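Local coordinates for sugar ABC transporter substrate-binding protein, BlMnBP1 (Bifidobacterium animalis subsp. lactis ATCC 27673, PDB 6I5R) that binds mannobiose and probably hands manno-oligosaccharides derived from beta-mannan to an ABC transporter for uptake into the cell, at residues Ile40-Asn45 with Lys57-Tyr62; Asn44-Met49 with Lys352-Ile357; Asp48-Thr53 with Val77-Asn82. All coordinates share one frame; numbering follows the deposited sequence.

Interaction 1 of 3, residues Ile40-Asn45 with Lys57-Tyr62; sequences ITFMNN and KNWKSY. With BMA (beta-D-mannopyranose), chain B.
Phe-42 drives the rim of its ring into the flat of the Trp-59 indole, a T-shaped (edge-to-face) pair whose planes stand 79° apart. The CE2 corner of Phe-42 leads, 3.6 Å from CH2 of Trp-59, and the phenyl centroid lies 5.0 Å from that of the six-membered indole ring. With CG of Phe-42 anti to its own backbone N (chi1 167°), the phenyl projects from the strand toward the helix, where its edge meets the indole. Phe-340 of helix 331-346 makes a further edge-to-face pair with Phe-42.

Asn-44, two residues along the strand, reaches the same face of the indole along its NE1-CE2-CZ2 rim. Its amide plane is tilted 54° to the ring, with ND2 3.0 Å above the ring plane; that nitrogen also lies over one face of Phe-42. The oxygen OD1 takes a weak hydrogen bond from Trp-59 NE1 at 3.2 Å, while its stronger partner is the backbone N of Arg-46. The indole therefore touches an aromatic edge and an amide along one side, and all three groups are buried.

At the foot of the helix Asn-58 is the N-cap, its OD1 accepting from Ser-61 N at 2.9 Å. Next along the chain from Asn-44, Asn-45 turns to the ligand: its ND2 donates to O2 (2.9 Å) and O6 (3.0 Å) of the chain B mannose. Strand 38-44, helix 59-69 and strand 73-79 make a beta-alpha-beta crossover, with sugar bound beyond the C-terminal end of the first strand, as is familiar in periplasmic-type binding proteins.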
loop_
_atom_site.group_PDB
_atom_site.type_symbol
_atom_site.label_atom_id
_atom_site.label_comp_id
_atom_site.label_asym_id
_atom_site.label_seq_id
_atom_site.Cartn_x
_atom_site.Cartn_y
_atom_site.Cartn_z
ATOM N N ILE A 40 23.321 10.427 -6.265
ATOM C CA ILE A 40 22.550 9.715 -5.260
ATOM C C ILE A 40 21.945 8.480 -5.899
ATOM O O ILE A 40 21.624 8.467 -7.092
ATOM C CB ILE A 40 21.475 10.629 -4.646
ATOM C CG1 ILE A 40 20.536 11.155 -5.722
ATOM C CG2 ILE A 40 22.195 11.813 -3.931
ATOM C CD1 ILE A 40 19.343 11.979 -5.173
ATOM N N THR A 41 21.811 7.437 -5.081
ATOM C CA THR A 41 21.262 6.153 -5.479
ATOM C C THR A 41 19.875 6.067 -4.864
ATOM O O THR A 41 19.722 6.211 -3.643
ATOM C CB THR A 41 22.157 4.996 -5.040
ATOM O OG1 THR A 41 23.369 5.049 -5.805
ATOM C CG2 THR A 41 21.486 3.652 -5.321
ATOM N N PHE A 42 18.878 5.834 -5.715
ATOM C CA PHE A 42 17.458 5.836 -5.364
ATOM C C PHE A 42 16.948 4.415 -5.569
ATOM O O PHE A 42 16.879 3.950 -6.702
ATOM C CB PHE A 42 16.735 6.854 -6.245
ATOM C CG PHE A 42 15.222 6.766 -6.221
ATOM C CD1 PHE A 42 14.545 6.300 -5.114
ATOM C CD2 PHE A 42 14.479 7.189 -7.327
ATOM C CE1 PHE A 42 13.177 6.254 -5.113
ATOM C CE2 PHE A 42 13.092 7.137 -7.322
ATOM C CZ PHE A 42 12.451 6.662 -6.213
ATOM N N MET A 43 16.680 3.702 -4.471
ATOM C CA MET A 43 16.169 2.335 -4.540
ATOM C C MET A 43 14.642 2.378 -4.503
ATOM O O MET A 43 14.058 3.015 -3.623
ATOM C CB MET A 43 16.676 1.501 -3.363
ATOM C CG MET A 43 18.179 1.270 -3.282
ATOM S SD MET A 43 18.511 0.320 -1.760
ATOM C CE MET A 43 17.459 -1.086 -1.982
ATOM N N ASN A 44 13.986 1.702 -5.440
ATOM C CA ASN A 44 12.525 1.609 -5.342
ATOM C C ASN A 44 12.035 0.293 -5.936
ATOM O O ASN A 44 12.806 -0.519 -6.454
ATOM C CB ASN A 44 11.828 2.821 -5.985
ATOM C CG ASN A 44 11.949 2.844 -7.475
ATOM O OD1 ASN A 44 11.241 2.140 -8.178
ATOM N ND2 ASN A 44 12.852 3.659 -7.972
ATOM N N ASN A 45 10.719 0.085 -5.843
ATOM C CA ASN A 45 10.109 -1.194 -6.188
ATOM C C ASN A 45 9.577 -1.248 -7.615
ATOM O O ASN A 45 9.094 -2.300 -8.043
ATOM C CB ASN A 45 8.946 -1.483 -5.251
ATOM C CG ASN A 45 7.882 -0.410 -5.322
ATOM O OD1 ASN A 45 8.167 0.769 -5.221
ATOM N ND2 ASN A 45 6.648 -0.826 -5.534
ATOM N N LYS A 57 5.169 7.296 -18.060
ATOM C CA LYS A 57 6.376 8.086 -17.811
ATOM C C LYS A 57 7.321 7.291 -16.912
ATOM O O LYS A 57 7.010 7.039 -15.746
ATOM C CB LYS A 57 5.995 9.420 -17.176
ATOM C CG LYS A 57 7.083 10.481 -17.129
ATOM C CD LYS A 57 6.512 11.752 -16.512
ATOM C CE LYS A 57 7.586 12.813 -16.341
ATOM N NZ LYS A 57 8.280 13.079 -17.620
ATOM N N ASN A 58 8.482 6.905 -17.431
ATOM C CA ASN A 58 9.376 6.040 -16.667
ATOM C C ASN A 58 10.372 6.857 -15.842
ATOM O O ASN A 58 10.397 8.092 -15.862
ATOM C CB ASN A 58 10.106 5.045 -17.572
ATOM C CG ASN A 58 11.139 5.701 -18.516
ATOM O OD1 ASN A 58 11.499 6.880 -18.373
ATOM N ND2 ASN A 58 11.616 4.915 -19.498
ATOM N N TRP A 59 11.216 6.142 -15.104
ATOM C CA TRP A 59 12.144 6.817 -14.211
ATOM C C TRP A 59 13.050 7.759 -14.981
ATOM O O TRP A 59 13.304 8.885 -14.533
ATOM C CB TRP A 59 12.979 5.809 -13.434
ATOM C CG TRP A 59 12.200 5.248 -12.279
ATOM C CD1 TRP A 59 11.998 3.928 -11.991
ATOM C CD2 TRP A 59 11.501 5.991 -11.274
ATOM N NE1 TRP A 59 11.237 3.804 -10.854
ATOM C CE2 TRP A 59 10.905 5.052 -10.398
ATOM C CE3 TRP A 59 11.325 7.358 -11.023
ATOM C CZ2 TRP A 59 10.134 5.432 -9.295
ATOM C CZ3 TRP A 59 10.553 7.737 -9.923
ATOM C CH2 TRP A 59 9.963 6.772 -9.078
ATOM N N LYS A 60 13.555 7.314 -16.135
ATOM C CA LYS A 60 14.478 8.144 -16.900
ATOM C C LYS A 60 13.845 9.473 -17.257
ATOM O O LYS A 60 14.520 10.517 -17.245
ATOM C CB LYS A 60 14.908 7.445 -18.184
ATOM C CG LYS A 60 15.947 6.368 -18.062
ATOM C CD LYS A 60 16.269 5.864 -19.451
ATOM C CE LYS A 60 17.536 5.054 -19.486
ATOM N NZ LYS A 60 17.522 3.967 -18.492
ATOM N N SER A 61 12.553 9.450 -17.596
ATOM C CA SER A 61 11.829 10.665 -17.965
ATOM C C SER A 61 11.687 11.613 -16.780
ATOM O O SER A 61 11.828 12.840 -16.937
ATOM C CB SER A 61 10.458 10.299 -18.529
ATOM O OG SER A 61 9.756 11.452 -18.958
ATOM N N TYR A 62 11.381 11.072 -15.590
ATOM C CA TYR A 62 11.327 11.905 -14.398
ATOM C C TYR A 62 12.698 12.495 -14.088
ATOM O O TYR A 62 12.822 13.686 -13.772
ATOM C CB TYR A 62 10.855 11.100 -13.187
ATOM C CG TYR A 62 9.392 10.830 -13.158
ATOM C CD1 TYR A 62 8.504 11.842 -12.854
ATOM C CD2 TYR A 62 8.889 9.559 -13.416
ATOM C CE1 TYR A 62 7.145 11.600 -12.838
ATOM C CE2 TYR A 62 7.545 9.302 -13.364
ATOM C CZ TYR A 62 6.674 10.331 -13.090
ATOM O OH TYR A 62 5.320 10.103 -13.063
HETATM C C1 BMA B . 4.186 -3.409 -6.358
HETATM C C2 BMA B . 4.558 -3.923 -4.935
HETATM C C3 BMA B . 3.534 -3.410 -3.970
HETATM C C4 BMA B . 3.282 -1.918 -4.158
HETATM C C5 BMA B . 2.910 -1.604 -5.608
HETATM C C6 BMA B . 2.731 -0.115 -5.834
HETATM O O2 BMA B . 5.784 -3.349 -4.485
HETATM O O3 BMA B . 3.894 -3.648 -2.606
HETATM O O4 BMA B . 2.208 -1.559 -3.329
HETATM O O5 BMA B . 3.992 -2.048 -6.442
HETATM O O6 BMA B . 3.971 0.580 -5.623
#

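Interaction 2 of 3, residues Asn44-Met49 with Lys352-Ile357; sequences NNRTDM and KNEGGI. With BMA (beta-D-mannopyranose), chain C; BMA (beta-D-mannopyranose), chain B.
Met-49 and Glu-354 mark the closest backbone approach, their CA atoms 10.6 Å apart, so side chains alone bridge the loop after strand 38-44 and the turn that follows helix 350-353. The motif is a salt-bridge network of Arg-46, Asp-48 and Glu-354, raised on an Asx turn in which Asn-44 OD1 accepts from Arg-46 N. Kinks at chi2 (-61°) and chi3 bring the Arg-46 guanidinium to its two acids, met along different edges. NH1 and NH2 converge end-on upon OE1 of Glu-354, at 2.9 and 3.0 Å, both from one face of a carboxylate plane turned 64° to the guanidinium. Asp-48 is gripped side-on: NE goes to OD1, and NH2 to OD2 at 2.8 Å in a nearly straight bond (169°). Tyr-54 OH bonds the other Glu-354 oxygen, OE2. A methionine in place of Arg-46 would probably leave both carboxylates without their shared positive mate and let Asp-48, beside the chain C mannose, turn more freely. That sugar lies alongside the arginine, its O3 3.6 Å from Arg-46 NE. Met-49 lays its sulfur over the guanidinium, SD 3.6 Å above the plane and centred on it.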
loop_
_atom_site.group_PDB
_atom_site.type_symbol
_atom_site.label_atom_id
_atom_site.label_comp_id
_atom_site.label_asym_id
_atom_site.label_seq_id
_atom_site.Cartn_x
_atom_site.Cartn_y
_atom_site.Cartn_z
ATOM N N ASN A 44 13.986 1.702 -5.440
ATOM C CA ASN A 44 12.525 1.609 -5.342
ATOM C C ASN A 44 12.035 0.293 -5.936
ATOM O O ASN A 44 12.806 -0.519 -6.454
ATOM C CB ASN A 44 11.828 2.821 -5.985
ATOM C CG ASN A 44 11.949 2.844 -7.475
ATOM O OD1 ASN A 44 11.241 2.140 -8.178
ATOM N ND2 ASN A 44 12.852 3.659 -7.972
ATOM N N ASN A 45 10.719 0.085 -5.843
ATOM C CA ASN A 45 10.109 -1.194 -6.188
ATOM C C ASN A 45 9.577 -1.248 -7.615
ATOM O O ASN A 45 9.094 -2.300 -8.043
ATOM C CB ASN A 45 8.946 -1.483 -5.251
ATOM C CG ASN A 45 7.882 -0.410 -5.322
ATOM O OD1 ASN A 45 8.167 0.769 -5.221
ATOM N ND2 ASN A 45 6.648 -0.826 -5.534
ATOM N N ARG A 46 9.610 -0.137 -8.336
ATOM C CA ARG A 46 8.943 -0.040 -9.633
ATOM C C ARG A 46 9.899 -0.498 -10.734
ATOM O O ARG A 46 10.406 0.279 -11.540
ATOM C CB ARG A 46 8.433 1.381 -9.850
ATOM C CG ARG A 46 7.360 1.782 -8.835
ATOM C CD ARG A 46 6.102 0.876 -8.922
ATOM N NE ARG A 46 5.576 0.839 -10.272
ATOM C CZ ARG A 46 4.682 1.704 -10.739
ATOM N NH1 ARG A 46 4.207 2.674 -9.964
ATOM N NH2 ARG A 46 4.280 1.603 -11.988
ATOM N N THR A 47 10.137 -1.810 -10.743
ATOM C CA THR A 47 10.954 -2.399 -11.798
ATOM C C THR A 47 10.386 -2.076 -13.170
ATOM O O THR A 47 11.130 -1.876 -14.140
ATOM C CB THR A 47 11.019 -3.914 -11.607
ATOM O OG1 THR A 47 9.683 -4.441 -11.555
ATOM C CG2 THR A 47 11.715 -4.272 -10.339
ATOM N N ASP A 48 9.060 -2.039 -13.277
ATOM C CA ASP A 48 8.432 -1.713 -14.551
ATOM C C ASP A 48 8.851 -0.335 -15.065
ATOM O O ASP A 48 9.138 -0.176 -16.258
ATOM C CB ASP A 48 6.910 -1.819 -14.404
ATOM C CG ASP A 48 6.328 -0.887 -13.339
ATOM O OD1 ASP A 48 7.050 -0.478 -12.410
ATOM O OD2 ASP A 48 5.094 -0.613 -13.426
ATOM N N MET A 49 8.905 0.669 -14.192
ATOM C CA MET A 49 9.328 2.010 -14.600
ATOM C C MET A 49 10.822 2.121 -14.880
ATOM O O MET A 49 11.282 3.175 -15.355
ATOM C CB MET A 49 8.948 3.015 -13.517
ATOM C CG MET A 49 7.478 3.135 -13.299
ATOM S SD MET A 49 7.024 4.270 -11.990
ATOM C CE MET A 49 7.773 5.782 -12.580
ATOM N N LYS A 352 -0.019 12.198 -10.072
ATOM C CA LYS A 352 -0.985 12.367 -11.159
ATOM C C LYS A 352 -0.853 11.259 -12.203
ATOM O O LYS A 352 -1.847 10.864 -12.821
ATOM C CB LYS A 352 -0.813 13.768 -11.775
ATOM C CG LYS A 352 -1.691 14.091 -12.952
ATOM C CD LYS A 352 -1.605 15.596 -13.337
ATOM C CE LYS A 352 -0.255 15.979 -13.930
ATOM N NZ LYS A 352 -0.157 15.498 -15.363
ATOM N N ASN A 353 0.344 10.697 -12.355
ATOM C CA ASN A 353 0.601 9.768 -13.459
ATOM C C ASN A 353 0.340 8.322 -13.106
ATOM O O ASN A 353 -0.105 7.536 -13.955
ATOM C CB ASN A 353 2.031 9.986 -13.934
ATOM C CG ASN A 353 2.175 11.290 -14.610
ATOM O OD1 ASN A 353 1.189 11.799 -15.140
ATOM N ND2 ASN A 353 3.372 11.872 -14.588
ATOM N N GLU A 354 0.566 7.964 -11.858
ATOM C CA GLU A 354 0.354 6.627 -11.358
ATOM C C GLU A 354 -0.998 6.490 -10.699
ATOM O O GLU A 354 -1.196 5.577 -9.893
ATOM C CB GLU A 354 1.492 6.288 -10.399
ATOM C CG GLU A 354 2.829 6.324 -11.093
ATOM C CD GLU A 354 2.940 5.261 -12.163
ATOM O OE1 GLU A 354 2.547 4.107 -11.902
ATOM O OE2 GLU A 354 3.427 5.586 -13.274
ATOM N N GLY A 355 -1.916 7.400 -11.005
ATOM C CA GLY A 355 -3.283 7.266 -10.546
ATOM C C GLY A 355 -3.482 7.406 -9.058
ATOM O O GLY A 355 -4.362 6.759 -8.503
ATOM N N GLY A 356 -2.683 8.238 -8.388
ATOM C CA GLY A 356 -2.795 8.415 -6.964
ATOM C C GLY A 356 -3.034 9.858 -6.547
ATOM O O GLY A 356 -3.011 10.790 -7.353
ATOM N N ILE A 357 -3.184 10.013 -5.245
ATOM C CA ILE A 357 -3.536 11.315 -4.653
ATOM C C ILE A 357 -2.253 12.055 -4.359
ATOM O O ILE A 357 -1.368 11.521 -3.668
ATOM C CB ILE A 357 -4.372 11.113 -3.383
ATOM C CG1 ILE A 357 -5.731 10.528 -3.759
ATOM C CG2 ILE A 357 -4.487 12.416 -2.604
ATOM C CD1 ILE A 357 -6.292 9.696 -2.636
HETATM C C1 BMA C . 6.162 -4.126 -11.118
HETATM C C2 BMA C . 5.050 -3.091 -10.813
HETATM C C3 BMA C . 5.015 -2.819 -9.314
HETATM C C4 BMA C . 5.078 -4.100 -8.523
HETATM C C5 BMA C . 6.231 -4.992 -9.003
HETATM C C6 BMA C . 6.333 -6.267 -8.201
HETATM O O1 BMA C . 5.982 -4.403 -12.469
HETATM O O2 BMA C . 3.771 -3.713 -11.157
HETATM O O3 BMA C . 3.893 -2.092 -8.949
HETATM O O4 BMA C . 5.279 -3.814 -7.138
HETATM O O5 BMA C . 6.035 -5.280 -10.378
HETATM O O6 BMA C . 7.644 -6.784 -8.460
HETATM C C1 BMA B . 4.186 -3.409 -6.358
HETATM C C2 BMA B . 4.558 -3.923 -4.935
HETATM C C3 BMA B . 3.534 -3.410 -3.970
HETATM C C4 BMA B . 3.282 -1.918 -4.158
HETATM C C5 BMA B . 2.910 -1.604 -5.608
HETATM C C6 BMA B . 2.731 -0.115 -5.834
HETATM O O2 BMA B . 5.784 -3.349 -4.485
HETATM O O3 BMA B . 3.894 -3.648 -2.606
HETATM O O4 BMA B . 2.208 -1.559 -3.329
HETATM O O5 BMA B . 3.992 -2.048 -6.442
HETATM O O6 BMA B . 3.971 0.580 -5.623
#

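Interaction 3 of 3, residues Asp48-Thr53 with Val77-Asn82; sequences DMNLDT and VQTDSN. With BMA (beta-D-mannopyranose), chain C.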
loop_
_atom_site.group_PDB
_atom_site.type_symbol
_atom_site.label_atom_id
_atom_site.label_comp_id
_atom_site.label_asym_id
_atom_site.label_seq_id
_atom_site.Cartn_x
_atom_site.Cartn_y
_atom_site.Cartn_z
ATOM N N ASP A 48 9.060 -2.039 -13.277
ATOM C CA ASP A 48 8.432 -1.713 -14.551
ATOM C C ASP A 48 8.851 -0.335 -15.065
ATOM O O ASP A 48 9.138 -0.176 -16.258
ATOM C CB ASP A 48 6.910 -1.819 -14.404
ATOM C CG ASP A 48 6.328 -0.887 -13.339
ATOM O OD1 ASP A 48 7.050 -0.478 -12.410
ATOM O OD2 ASP A 48 5.094 -0.613 -13.426
ATOM N N MET A 49 8.905 0.669 -14.192
ATOM C CA MET A 49 9.328 2.010 -14.600
ATOM C C MET A 49 10.822 2.121 -14.880
ATOM O O MET A 49 11.282 3.175 -15.355
ATOM C CB MET A 49 8.948 3.015 -13.517
ATOM C CG MET A 49 7.478 3.135 -13.299
ATOM S SD MET A 49 7.024 4.270 -11.990
ATOM C CE MET A 49 7.773 5.782 -12.580
ATOM N N ASN A 50 11.602 1.109 -14.561
ATOM C CA ASN A 50 13.024 1.133 -14.865
ATOM C C ASN A 50 13.317 0.571 -16.241
ATOM O O ASN A 50 14.475 0.285 -16.539
ATOM C CB ASN A 50 13.828 0.355 -13.808
ATOM C CG ASN A 50 15.196 0.967 -13.542
ATOM O OD1 ASN A 50 15.449 2.107 -13.900
ATOM N ND2 ASN A 50 16.081 0.209 -12.924
ATOM N N LEU A 51 12.303 0.407 -17.082
ATOM C CA LEU A 51 12.472 -0.096 -18.433
ATOM C C LEU A 51 12.120 0.986 -19.437
ATOM O O LEU A 51 11.226 1.803 -19.210
ATOM C CB LEU A 51 11.580 -1.320 -18.708
ATOM C CG LEU A 51 11.792 -2.495 -17.753
ATOM C CD1 LEU A 51 10.874 -3.698 -17.956
ATOM C CD2 LEU A 51 13.267 -2.936 -17.880
ATOM N N ASP A 52 12.790 0.955 -20.589
ATOM C CA ASP A 52 12.456 1.921 -21.625
ATOM C C ASP A 52 11.067 1.699 -22.196
ATOM O O ASP A 52 10.497 2.629 -22.769
ATOM C CB ASP A 52 13.448 1.857 -22.791
ATOM C CG ASP A 52 14.848 2.249 -22.404
ATOM O OD1 ASP A 52 15.047 2.819 -21.313
ATOM O OD2 ASP A 52 15.757 1.971 -23.214
ATOM N N THR A 53 10.513 0.498 -22.089
ATOM C CA THR A 53 9.206 0.218 -22.680
ATOM C C THR A 53 8.049 0.409 -21.709
ATOM O O THR A 53 6.924 -0.018 -22.002
ATOM C CB THR A 53 9.159 -1.208 -23.219
ATOM O OG1 THR A 53 9.504 -2.116 -22.165
ATOM C CG2 THR A 53 10.111 -1.374 -24.418
ATOM N N VAL A 77 18.987 5.024 -10.449
ATOM C CA VAL A 77 17.831 4.258 -9.977
ATOM C C VAL A 77 18.216 2.793 -9.888
ATOM O O VAL A 77 18.773 2.230 -10.843
ATOM C CB VAL A 77 16.616 4.437 -10.900
ATOM C CG1 VAL A 77 15.410 3.720 -10.318
ATOM C CG2 VAL A 77 16.313 5.880 -11.088
ATOM N N GLN A 78 17.868 2.164 -8.774
ATOM C CA GLN A 78 17.987 0.721 -8.601
ATOM C C GLN A 78 16.632 0.131 -8.225
ATOM O O GLN A 78 16.007 0.572 -7.256
ATOM C CB GLN A 78 18.999 0.383 -7.512
ATOM C CG GLN A 78 20.397 0.899 -7.752
ATOM C CD GLN A 78 21.363 0.394 -6.697
ATOM O OE1 GLN A 78 20.947 -0.130 -5.661
ATOM N NE2 GLN A 78 22.650 0.515 -6.960
ATOM N N THR A 79 16.193 -0.873 -8.974
ATOM C CA THR A 79 14.914 -1.513 -8.713
ATOM C C THR A 79 15.118 -3.006 -8.555
ATOM O O THR A 79 15.955 -3.601 -9.242
ATOM C CB THR A 79 13.928 -1.225 -9.839
ATOM O OG1 THR A 79 14.487 -1.654 -11.088
ATOM C CG2 THR A 79 13.629 0.242 -9.892
ATOM N N ASP A 80 14.357 -3.598 -7.639
ATOM C CA ASP A 80 14.404 -5.018 -7.316
ATOM C C ASP A 80 13.007 -5.619 -7.372
ATOM O O ASP A 80 12.053 -5.027 -6.863
ATOM C CB ASP A 80 14.971 -5.204 -5.913
ATOM C CG ASP A 80 16.477 -5.302 -5.899
ATOM O OD1 ASP A 80 16.991 -6.105 -6.702
ATOM O OD2 ASP A 80 17.148 -4.601 -5.084
ATOM N N SER A 81 12.878 -6.825 -7.940
ATOM C CA SER A 81 11.549 -7.429 -7.984
ATOM C C SER A 81 11.103 -7.828 -6.588
ATOM O O SER A 81 9.927 -7.666 -6.237
ATOM C CB SER A 81 11.520 -8.643 -8.897
ATOM O OG SER A 81 12.428 -9.607 -8.403
ATOM N N ASN A 82 12.022 -8.354 -5.786
ATOM C CA ASN A 82 11.714 -8.730 -4.409
ATOM C C ASN A 82 11.995 -7.541 -3.484
ATOM O O ASN A 82 12.833 -7.586 -2.599
ATOM C CB ASN A 82 12.525 -9.954 -4.008
ATOM C CG ASN A 82 12.068 -10.553 -2.696
ATOM O OD1 ASN A 82 11.043 -10.151 -2.139
ATOM N ND2 ASN A 82 12.838 -11.518 -2.175
HETATM C C1 BMA C . 6.162 -4.126 -11.118
HETATM C C2 BMA C . 5.050 -3.091 -10.813
HETATM C C3 BMA C . 5.015 -2.819 -9.314
HETATM C C4 BMA C . 5.078 -4.100 -8.523
HETATM C C5 BMA C . 6.231 -4.992 -9.003
HETATM C C6 BMA C . 6.333 -6.267 -8.201
HETATM O O1 BMA C . 5.982 -4.403 -12.469
HETATM O O2 BMA C . 3.771 -3.713 -11.157
HETATM O O3 BMA C . 3.893 -2.092 -8.949
HETATM O O4 BMA C . 5.279 -3.814 -7.138
HETATM O O5 BMA C . 6.035 -5.280 -10.378
HETATM O O6 BMA C . 7.644 -6.784 -8.460
#
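Asn-50 and Thr-79 bring the two backbones nearest, with CA atoms 7.0 Å apart: a loop leaving a short 3-10 turn faces the last part of a strand without pairing with it. That strand, 73-79, is the second strand of a beta-alpha-beta unit and lies parallel to 38-44, while the loop belongs to the link between strand 38-44 and helix 59-69. The 3-10 turn is lightly held, by a weak Leu-51 N to Asp-48 O bond and a weak bond from Met-49 N to Asp-48 OD1.

Asn-50 carries the contact from the loop side. Its chi1 of -146° falls away from the staggered positions and sets the amide slantwise along the strand, ND2 at Thr-79 and OD1 at Val-77. ND2 donates to OG1 of Thr-79 at 3.1 Å. The bond is bent, 136° at the hydrogen, and the hydroxyl oxygen lies 29° out of the amide plane, so it is a modest tie. CB of Asn-50 rests 3.4 Å from the same OG1, and the Thr-79 methyl CG2 packs beside the amide. Val-77 meets the other end of the amide, its CG1 3.9 Å from Asn-50 OD1, a plain van der Waals contact. Val-77 also touches Trp-59 and Ile-63 of helix 59-69, and Thr-79 touches Asn-44 and Thr-47.

Each segment has one residue at the sugar pocket: Asp-48 where the loop segment begins, Ser-81 in the other. Asp-48 lies along the chain C mannose, its CB 3.4 Å from O1 and its carboxylate carbon CG 3.6 Å from C2. Further along the chain, Ser-81 also reaches this mannose, by main chain: the sugar hydroxyl O6 gives a weak hydrogen bond to Ser-81 O at 3.3 Å.

All three contacts gather at the C-terminal end of strand 38-44, their centres 8 to 11 Å apart. Interactions 1 and 3 are joined through the sheet: Phe-42 O to Gln-78 N and Asn-44 N to Gln-78 O, each 2.9 Å, are probable hydrogen bonds between neighbouring parallel strands. Interactions 1 and 2 meet where Trp-59 N approaches Met-49 O (3.0 Å) and Tyr-62 OH approaches Asn-353 ND2 (3.0 Å), both probable hydrogen bonds. The segments of 1 and 2 share Asn-44 and Asn-45, those of 2 and 3 Asp-48 and Met-49. Mannobiose runs past the group: the chain B mannose meets Asn-45, while the chain C mannose lies between Asp-48 and Ser-81.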